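Local coordinates for CDP-4-keto-6-deoxy-D-glucose-3-dehydrase (Yersinia pseudotuberculosis, PDB 3BB8), which probably removes the 3-hydroxyl of CDP-4-keto-6-deoxy-D-glucose with the help of pyridoxal 5'-phosphate, a step of lipopolysaccharide sugar synthesis, on an aspartate aminotransferase fold, at residues R62-D65 and A66-K70; Y319-D322 and A323-C327; P385-D389 and V390-V394; L422-V425 and V426-F429. The protein carries 1 engineered substitution. All blocks are in the same frame, centred on the assembly; numbering follows the deposited sequence.

How the contacts relate
All four contacts are local, between residues a few positions apart, and follow one another along the chain. Contacts 2 and 4 are neighbours, their centres about 9 Å apart: the end of helix 293-323 lies against helix 419-432, with Y319 OH 2.5 Å from D423 OD2, a probable hydrogen bond, and the two helices meeting at V426. Contacts 1 and 3 lie on opposite sides of the chain's centre, their centres about 39 Å apart. Each reaches nearer the cofactor than the other pair, which lies away from the annotated sites: the side chains of F67 and Y386 come within about 12 and 11 Å of a bound pyridoxal phosphate.

Contact 1 (R62-D65 and A66-K70); sequences RFND and AFEKK
Four successive i to i+4 hydrogen bonds tie R62-D65 to A66-K70 in the first turns of one helix, from A66 N to R62 O through to K69 N to D65 O, the shortest being F67 N to F63 O at 2.8 Å. On one flank N64 and E68 meet a turn apart. The amide of N64 lies across the carboxylate of E68, their planes 54° apart, and N64 ND2 sits 3.3 Å from E68 CD. E68 CG stands beside its own backbone N (chi1 -62°), which carries the extended chain back along the helix, and the methylene rests 3.1 Å from N64 O. Both polar ends are held from outside: N64 OD1 bonds T82 OG1 and E68 OE2 bonds T82 N. The pair thereby joins helix 62-75 to strand 79-83, the next element of the chain and part of the large mixed sheet of the aspartate aminotransferase fold. At the helix start the backbone N atoms of F63 and N64 bond the carboxylate of D293. The ring of F63 lies against one face of the R62 guanidinium, with F63 CZ 3.6 Å above its plane and over its centre, while the same guanidinium makes salt bridges to D55 and E51 of helix 43-55. The ring of F67 meets that of F216 at about 80° and touches L303 of helix 293-323.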
# COMPACT_ATOMS: atom_id res chain seq x y z
N ARG A 62 15.23 11.67 -1.38
CA ARG A 62 16.41 11.64 -2.22
C ARG A 62 16.37 10.49 -3.23
O ARG A 62 16.36 10.71 -4.45
CB ARG A 62 17.64 11.53 -1.31
CG ARG A 62 18.96 11.22 -1.95
CD ARG A 62 19.97 10.96 -0.83
NE ARG A 62 21.25 10.46 -1.32
CZ ARG A 62 22.12 9.78 -0.58
NH1 ARG A 62 21.84 9.51 0.70
NH2 ARG A 62 23.25 9.36 -1.11
N PHE A 63 16.34 9.26 -2.74
CA PHE A 63 16.30 8.10 -3.63
C PHE A 63 15.03 7.97 -4.46
O PHE A 63 15.10 7.66 -5.66
CB PHE A 63 16.53 6.82 -2.85
CG PHE A 63 17.90 6.72 -2.26
CD1 PHE A 63 18.12 7.05 -0.92
CD2 PHE A 63 18.98 6.31 -3.04
CE1 PHE A 63 19.39 6.96 -0.37
CE2 PHE A 63 20.25 6.22 -2.50
CZ PHE A 63 20.46 6.55 -1.16
N ASN A 64 13.87 8.22 -3.85
CA ASN A 64 12.62 8.10 -4.59
C ASN A 64 12.60 9.09 -5.75
O ASN A 64 12.05 8.78 -6.81
CB ASN A 64 11.41 8.35 -3.69
CG ASN A 64 10.09 8.08 -4.40
OD1 ASN A 64 9.77 6.93 -4.72
ND2 ASN A 64 9.33 9.14 -4.68
N ASP A 65 13.19 10.27 -5.55
CA ASP A 65 13.23 11.28 -6.61
C ASP A 65 14.10 10.76 -7.74
O ASP A 65 13.72 10.85 -8.91
CB ASP A 65 13.83 12.60 -6.11
CG ASP A 65 12.94 13.31 -5.11
OD1 ASP A 65 11.70 13.25 -5.27
OD2 ASP A 65 13.48 13.93 -4.17
N ALA A 66 15.26 10.23 -7.39
CA ALA A 66 16.19 9.68 -8.37
C ALA A 66 15.55 8.53 -9.15
O ALA A 66 15.66 8.46 -10.38
CB ALA A 66 17.47 9.21 -7.67
N PHE A 67 14.87 7.64 -8.43
CA PHE A 67 14.22 6.50 -9.06
C PHE A 67 13.14 6.90 -10.04
O PHE A 67 13.13 6.45 -11.18
CB PHE A 67 13.63 5.55 -8.01
CG PHE A 67 12.93 4.35 -8.61
CD1 PHE A 67 11.58 4.42 -8.96
CD2 PHE A 67 13.64 3.20 -8.93
CE1 PHE A 67 10.95 3.36 -9.62
CE2 PHE A 67 13.03 2.13 -9.59
CZ PHE A 67 11.68 2.21 -9.94
N GLU A 68 12.23 7.77 -9.60
CA GLU A 68 11.14 8.18 -10.48
C GLU A 68 11.68 8.87 -11.71
O GLU A 68 11.10 8.78 -12.80
CB GLU A 68 10.16 9.11 -9.74
CG GLU A 68 9.48 8.46 -8.55
CD GLU A 68 8.49 9.39 -7.85
OE1 GLU A 68 8.79 10.60 -7.72
OE2 GLU A 68 7.42 8.90 -7.42
N LYS A 69 12.81 9.56 -11.53
CA LYS A 69 13.45 10.27 -12.63
C LYS A 69 14.07 9.30 -13.63
O LYS A 69 13.78 9.36 -14.82
CB LYS A 69 14.54 11.20 -12.09
CG LYS A 69 15.22 12.05 -13.16
CD LYS A 69 16.43 12.78 -12.58
CE LYS A 69 17.10 13.68 -13.61
NZ LYS A 69 18.34 14.27 -13.05
N LYS A 70 14.91 8.40 -13.14
CA LYS A 70 15.56 7.45 -14.04
C LYS A 70 14.58 6.51 -14.75
O LYS A 70 14.82 6.11 -15.89
CB LYS A 70 16.63 6.63 -13.30
CG LYS A 70 17.62 5.97 -14.26
CD LYS A 70 18.56 4.97 -13.58
CE LYS A 70 19.54 5.64 -12.63
NZ LYS A 70 20.40 4.63 -11.94

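Contact 2 (Y319-D322 and A323-C327); sequences YLKD and ALQSC
The C-terminal end of the long helix 293-323 carries this contact, where the chain leaves regular alpha-helix and passes into a short 3-10 segment, 325-327. The L320 and L324 side chains lie side by side and point the same way, L320 CG 4.1 Å from L324 CD2. Nearer the backbone, L324 CB comes within 3.3 Å of L320 O, which also accepts the backbone bond from L324 N at 2.8 Å. A323 N to Y319 O, 3.0 Å long and with an N-H...O angle of 174°, is likewise an i to i+4 bond. The pattern then shortens: Q325 N bonds D322 O at 3.1 Å, an i to i+3 bond in which the donor stands above the carbonyl plane, 64° out of it. K321 O is instead met by the side chain of Q325. The chain of Q325 bends at chi2 (85°), which folds the amide back to the helix end and brings NE2 to 3.1 Å from K321 O, a weak hydrogen bond. K321 runs alongside, extended, and its NZ bonds P334 O. Inward, L320 and L324 pack on F347 of strand 347-351, while A323, L320 and L324 all touch V426. One turn earlier, Y319 stacks on H419 and its OH bonds D423, so the helix end is set between strand 347-351 and helix 419-432.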
# COMPACT_ATOMS: atom_id res chain seq x y z
N TYR A 319 17.02 -19.09 -26.74
CA TYR A 319 17.76 -20.31 -26.49
C TYR A 319 16.80 -21.44 -26.11
O TYR A 319 16.64 -22.41 -26.85
CB TYR A 319 18.76 -20.07 -25.36
CG TYR A 319 19.70 -21.22 -25.09
CD1 TYR A 319 20.69 -21.57 -26.02
CD2 TYR A 319 19.62 -21.96 -23.91
CE1 TYR A 319 21.58 -22.62 -25.76
CE2 TYR A 319 20.50 -23.01 -23.65
CZ TYR A 319 21.48 -23.33 -24.58
OH TYR A 319 22.36 -24.36 -24.32
N LEU A 320 16.15 -21.30 -24.95
CA LEU A 320 15.22 -22.30 -24.45
C LEU A 320 14.20 -22.77 -25.49
O LEU A 320 13.98 -23.97 -25.64
CB LEU A 320 14.47 -21.75 -23.23
CG LEU A 320 13.56 -22.73 -22.49
CD1 LEU A 320 14.38 -23.93 -22.00
CD2 LEU A 320 12.91 -22.01 -21.32
N LYS A 321 13.59 -21.83 -26.21
CA LYS A 321 12.59 -22.19 -27.21
C LYS A 321 13.19 -22.98 -28.37
O LYS A 321 12.55 -23.88 -28.91
CB LYS A 321 11.90 -20.94 -27.77
CG LYS A 321 10.79 -21.29 -28.76
CD LYS A 321 10.25 -20.08 -29.48
CE LYS A 321 9.21 -20.49 -30.50
NZ LYS A 321 8.73 -19.34 -31.31
N ASP A 322 14.41 -22.63 -28.76
CA ASP A 322 15.08 -23.32 -29.85
C ASP A 322 15.30 -24.77 -29.42
O ASP A 322 14.95 -25.70 -30.13
CB ASP A 322 16.43 -22.67 -30.14
CG ASP A 322 17.21 -23.40 -31.22
OD1 ASP A 322 16.75 -23.38 -32.39
OD2 ASP A 322 18.25 -24.00 -30.90
N ALA A 323 15.89 -24.93 -28.24
CA ALA A 323 16.15 -26.24 -27.68
C ALA A 323 14.88 -27.08 -27.50
O ALA A 323 14.87 -28.28 -27.78
CB ALA A 323 16.87 -26.09 -26.36
N LEU A 324 13.81 -26.44 -27.03
CA LEU A 324 12.54 -27.12 -26.78
C LEU A 324 11.73 -27.41 -28.04
O LEU A 324 10.64 -27.98 -27.98
CB LEU A 324 11.69 -26.28 -25.82
CG LEU A 324 11.36 -26.83 -24.44
CD1 LEU A 324 12.52 -27.60 -23.87
CD2 LEU A 324 10.96 -25.67 -23.53
N GLN A 325 12.26 -27.03 -29.20
CA GLN A 325 11.53 -27.27 -30.43
C GLN A 325 11.42 -28.78 -30.68
O GLN A 325 10.62 -29.23 -31.50
CB GLN A 325 12.24 -26.60 -31.60
CG GLN A 325 11.31 -26.29 -32.75
CD GLN A 325 10.61 -24.96 -32.57
OE1 GLN A 325 9.66 -24.65 -33.28
NE2 GLN A 325 11.10 -24.16 -31.63
N SER A 326 12.22 -29.55 -29.96
CA SER A 326 12.23 -31.00 -30.11
C SER A 326 10.98 -31.66 -29.54
O SER A 326 10.72 -32.84 -29.80
CB SER A 326 13.45 -31.57 -29.41
OG SER A 326 13.43 -31.27 -28.03
N CYS A 327 10.21 -30.91 -28.76
CA CYS A 327 8.99 -31.44 -28.17
C CYS A 327 7.74 -30.87 -28.82
O CYS A 327 6.63 -31.13 -28.37
CB CYS A 327 8.97 -31.13 -26.68
SG CYS A 327 10.45 -31.66 -25.81

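Contact 3 (P385-D389 and V390-V394); sequences PYFHD and VKYRV
The rings of F387 and Y392 meet as an offset edge-to-face pair: the edge of F387 is turned toward the face of Y392, with planes at 63° and centroids 5.5 Å apart. The nearest atoms are F387 CD2 and Y392 CD1, 3.7 Å apart, and the latter lies near the F387 plane. Y392 CG stands between its backbone N and carbonyl carbon (chi1 64°), which swings the phenol back over the chain toward F387. V390 comes to the same phenylalanine from another side. Its CG2 is over one face of the ring and also lies 3.6 Å from Y386 O, while V390 CB is 4.0 Å from F387 CD2. This turn leads from a short 3-10 segment into strand 393-394, which runs parallel to strand 133-140 at the margin of the large mixed sheet of the aspartate aminotransferase fold. A weak bond of 3.4 Å from V390 N to F387 O closes the turn. F387 also offers CD1 to one face of the Y386 ring, 3.5 Å above its plane and offset toward the rim. Y386 OH is bonded to N125 of helix 121-129, and F387 and V390 both pack on I128 of that helix. The second subunit also reaches the turn: the Y386 backbone hydrogen-bonds to it, Y386 packs on its S283 and H388 on its L269. H388 ND1 makes a weak hydrogen bond of 3.1 Å to D389 OD2.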
# COMPACT_ATOMS: atom_id res chain seq x y z
N PRO A 385 -13.14 -18.70 -7.26
CA PRO A 385 -14.15 -18.60 -6.21
C PRO A 385 -14.61 -17.20 -5.84
O PRO A 385 -15.79 -17.02 -5.57
CB PRO A 385 -13.52 -19.35 -5.03
CG PRO A 385 -12.10 -19.49 -5.37
CD PRO A 385 -12.07 -19.62 -6.86
N TYR A 386 -13.72 -16.20 -5.83
CA TYR A 386 -14.17 -14.86 -5.44
C TYR A 386 -15.02 -14.20 -6.51
O TYR A 386 -15.61 -13.16 -6.26
CB TYR A 386 -13.00 -13.92 -5.06
CG TYR A 386 -12.28 -13.23 -6.22
CD1 TYR A 386 -11.26 -13.88 -6.93
CD2 TYR A 386 -12.58 -11.91 -6.56
CE1 TYR A 386 -10.54 -13.23 -7.94
CE2 TYR A 386 -11.87 -11.24 -7.58
CZ TYR A 386 -10.85 -11.90 -8.26
OH TYR A 386 -10.13 -11.24 -9.24
N PHE A 387 -15.09 -14.81 -7.69
CA PHE A 387 -15.91 -14.23 -8.75
C PHE A 387 -17.34 -14.77 -8.74
O PHE A 387 -18.14 -14.44 -9.60
CB PHE A 387 -15.30 -14.50 -10.13
CG PHE A 387 -14.75 -13.28 -10.80
CD1 PHE A 387 -13.51 -12.75 -10.44
CD2 PHE A 387 -15.49 -12.64 -11.80
CE1 PHE A 387 -13.00 -11.60 -11.07
CE2 PHE A 387 -15.00 -11.49 -12.43
CZ PHE A 387 -13.75 -10.97 -12.07
N HIS A 388 -17.65 -15.60 -7.74
CA HIS A 388 -18.97 -16.21 -7.63
C HIS A 388 -20.15 -15.26 -7.76
O HIS A 388 -21.11 -15.57 -8.45
CB HIS A 388 -19.08 -16.98 -6.31
CG HIS A 388 -20.34 -17.78 -6.18
ND1 HIS A 388 -21.58 -17.20 -5.98
CD2 HIS A 388 -20.56 -19.12 -6.22
CE1 HIS A 388 -22.50 -18.14 -5.90
NE2 HIS A 388 -21.91 -19.32 -6.04
N ASP A 389 -20.07 -14.10 -7.12
CA ASP A 389 -21.17 -13.14 -7.17
C ASP A 389 -20.87 -11.80 -7.83
O ASP A 389 -21.72 -10.92 -7.86
CB ASP A 389 -21.69 -12.89 -5.75
CG ASP A 389 -22.46 -14.08 -5.20
OD1 ASP A 389 -22.22 -14.46 -4.04
OD2 ASP A 389 -23.31 -14.62 -5.95
N VAL A 390 -19.66 -11.64 -8.35
CA VAL A 390 -19.28 -10.40 -9.01
C VAL A 390 -20.13 -10.14 -10.26
O VAL A 390 -20.50 -11.06 -10.97
CB VAL A 390 -17.79 -10.43 -9.43
CG1 VAL A 390 -17.46 -9.21 -10.28
CG2 VAL A 390 -16.91 -10.47 -8.19
N LYS A 391 -20.46 -8.87 -10.50
CA LYS A 391 -21.24 -8.54 -11.68
C LYS A 391 -20.30 -8.30 -12.85
O LYS A 391 -19.45 -7.40 -12.79
CB LYS A 391 -22.10 -7.30 -11.45
CG LYS A 391 -22.80 -6.83 -12.73
CD LYS A 391 -23.94 -5.84 -12.49
CE LYS A 391 -24.66 -5.54 -13.82
NZ LYS A 391 -25.85 -4.66 -13.67
N TYR A 392 -20.45 -9.09 -13.90
CA TYR A 392 -19.60 -8.94 -15.08
C TYR A 392 -20.31 -9.40 -16.35
O TYR A 392 -21.38 -9.99 -16.29
CB TYR A 392 -18.31 -9.75 -14.92
CG TYR A 392 -18.53 -11.24 -14.81
CD1 TYR A 392 -18.69 -11.85 -13.57
CD2 TYR A 392 -18.55 -12.04 -15.95
CE1 TYR A 392 -18.86 -13.24 -13.47
CE2 TYR A 392 -18.71 -13.42 -15.86
CZ TYR A 392 -18.87 -14.01 -14.62
OH TYR A 392 -19.03 -15.37 -14.53
N ARG A 393 -19.69 -9.13 -17.48
CA ARG A 393 -20.23 -9.55 -18.76
C ARG A 393 -19.11 -10.18 -19.57
O ARG A 393 -17.94 -9.80 -19.45
CB ARG A 393 -20.80 -8.38 -19.56
CG ARG A 393 -22.04 -7.75 -18.98
CD ARG A 393 -22.83 -6.99 -20.05
NE ARG A 393 -22.04 -6.00 -20.79
CZ ARG A 393 -21.56 -6.18 -22.02
NH1 ARG A 393 -21.78 -7.32 -22.67
NH2 ARG A 393 -20.87 -5.21 -22.60
N VAL A 394 -19.47 -11.16 -20.39
CA VAL A 394 -18.51 -11.83 -21.26
C VAL A 394 -19.10 -11.92 -22.67
O VAL A 394 -20.16 -12.49 -22.88
CB VAL A 394 -18.16 -13.24 -20.73
CG1 VAL A 394 -19.41 -13.97 -20.35
CG2 VAL A 394 -17.38 -14.01 -21.78

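Contact 4 (L422-V425 and V426-F429); sequences LDYV and VSKF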
# COMPACT_ATOMS: atom_id res chain seq x y z
N LEU A 422 19.13 -23.94 -18.15
CA LEU A 422 18.20 -24.20 -19.23
C LEU A 422 18.41 -25.54 -19.92
O LEU A 422 17.45 -26.27 -20.18
CB LEU A 422 18.27 -23.07 -20.26
CG LEU A 422 17.93 -21.67 -19.73
CD1 LEU A 422 17.94 -20.68 -20.88
CD2 LEU A 422 16.57 -21.69 -19.05
N ASP A 423 19.67 -25.87 -20.22
CA ASP A 423 19.97 -27.14 -20.86
C ASP A 423 19.43 -28.28 -20.00
O ASP A 423 18.88 -29.25 -20.51
CB ASP A 423 21.48 -27.29 -21.06
CG ASP A 423 21.99 -26.51 -22.26
OD1 ASP A 423 23.19 -26.16 -22.28
OD2 ASP A 423 21.20 -26.25 -23.19
N TYR A 424 19.59 -28.13 -18.68
CA TYR A 424 19.11 -29.15 -17.76
C TYR A 424 17.60 -29.28 -17.86
O TYR A 424 17.06 -30.39 -17.86
CB TYR A 424 19.49 -28.79 -16.32
CG TYR A 424 18.83 -29.70 -15.31
CD1 TYR A 424 19.25 -31.02 -15.14
CD2 TYR A 424 17.74 -29.26 -14.56
CE1 TYR A 424 18.61 -31.87 -14.24
CE2 TYR A 424 17.09 -30.10 -13.66
CZ TYR A 424 17.53 -31.41 -13.51
OH TYR A 424 16.89 -32.24 -12.63
N VAL A 425 16.90 -28.15 -17.94
CA VAL A 425 15.46 -28.15 -18.05
C VAL A 425 15.05 -28.88 -19.32
O VAL A 425 14.17 -29.75 -19.30
CB VAL A 425 14.89 -26.71 -18.07
CG1 VAL A 425 13.45 -26.71 -18.55
CG2 VAL A 425 14.98 -26.11 -16.68
N VAL A 426 15.69 -28.53 -20.43
CA VAL A 426 15.40 -29.15 -21.71
C VAL A 426 15.57 -30.67 -21.68
O VAL A 426 14.77 -31.39 -22.28
CB VAL A 426 16.31 -28.56 -22.83
CG1 VAL A 426 16.26 -29.44 -24.07
CG2 VAL A 426 15.85 -27.16 -23.19
N SER A 427 16.59 -31.16 -20.99
CA SER A 427 16.82 -32.60 -20.93
C SER A 427 15.68 -33.26 -20.17
O SER A 427 15.32 -34.41 -20.44
CB SER A 427 18.16 -32.91 -20.25
OG SER A 427 18.10 -32.77 -18.84
N LYS A 428 15.10 -32.54 -19.21
CA LYS A 428 14.00 -33.08 -18.44
C LYS A 428 12.72 -33.16 -19.27
O LYS A 428 11.94 -34.09 -19.12
CB LYS A 428 13.78 -32.25 -17.17
CG LYS A 428 14.79 -32.56 -16.09
CD LYS A 428 14.73 -34.03 -15.74
CE LYS A 428 15.73 -34.42 -14.67
NZ LYS A 428 15.64 -35.89 -14.37
N PHE A 429 12.52 -32.20 -20.17
CA PHE A 429 11.35 -32.23 -21.02
C PHE A 429 11.50 -33.41 -21.98
O PHE A 429 10.56 -34.17 -22.21
CB PHE A 429 11.20 -30.93 -21.81
CG PHE A 429 10.29 -29.92 -21.18
CD1 PHE A 429 10.72 -29.15 -20.10
CD2 PHE A 429 9.00 -29.73 -21.66
CE1 PHE A 429 9.88 -28.21 -19.51
CE2 PHE A 429 8.15 -28.79 -21.08
CZ PHE A 429 8.59 -28.02 -20.00
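Y424 O is gripped twice, by S427 OG at 2.8 Å and by K428 N at 3.2 Å, both donors reaching it from the same face of its carbonyl plane. K428 N also makes a weak bond to V425 O. S427 thus returns its hydroxyl to the backbone of the preceding turn in helix 419-432, the last helix of the chain; its chi1 of 77° sets OG between the backbone N and the carbonyl carbon. The helix bonds continue on either side, from V426 N to L422 O and from F429 N to V425 O. K428 lies over one face of the Y424 ring in a CH-pi contact, CG 4.3 Å from the centroid and 24° off the normal. A bend at chi2 (-58°) then takes the chain along to the hydroxyl end of the phenol, CE 3.2 Å from Y424 OH, and NZ goes on to a salt bridge with E431. Y424 OH itself bonds A369 O. On the buried side V425 and F429 point the same way, both packing on I411 of strand 408-411, while L422 and V426 touch helix 293-323. V425 CG1 is 4.0 Å from F429 CD1, and V425 O meets the edge of the F429 ring in its plane, 3.6 Å from CD1.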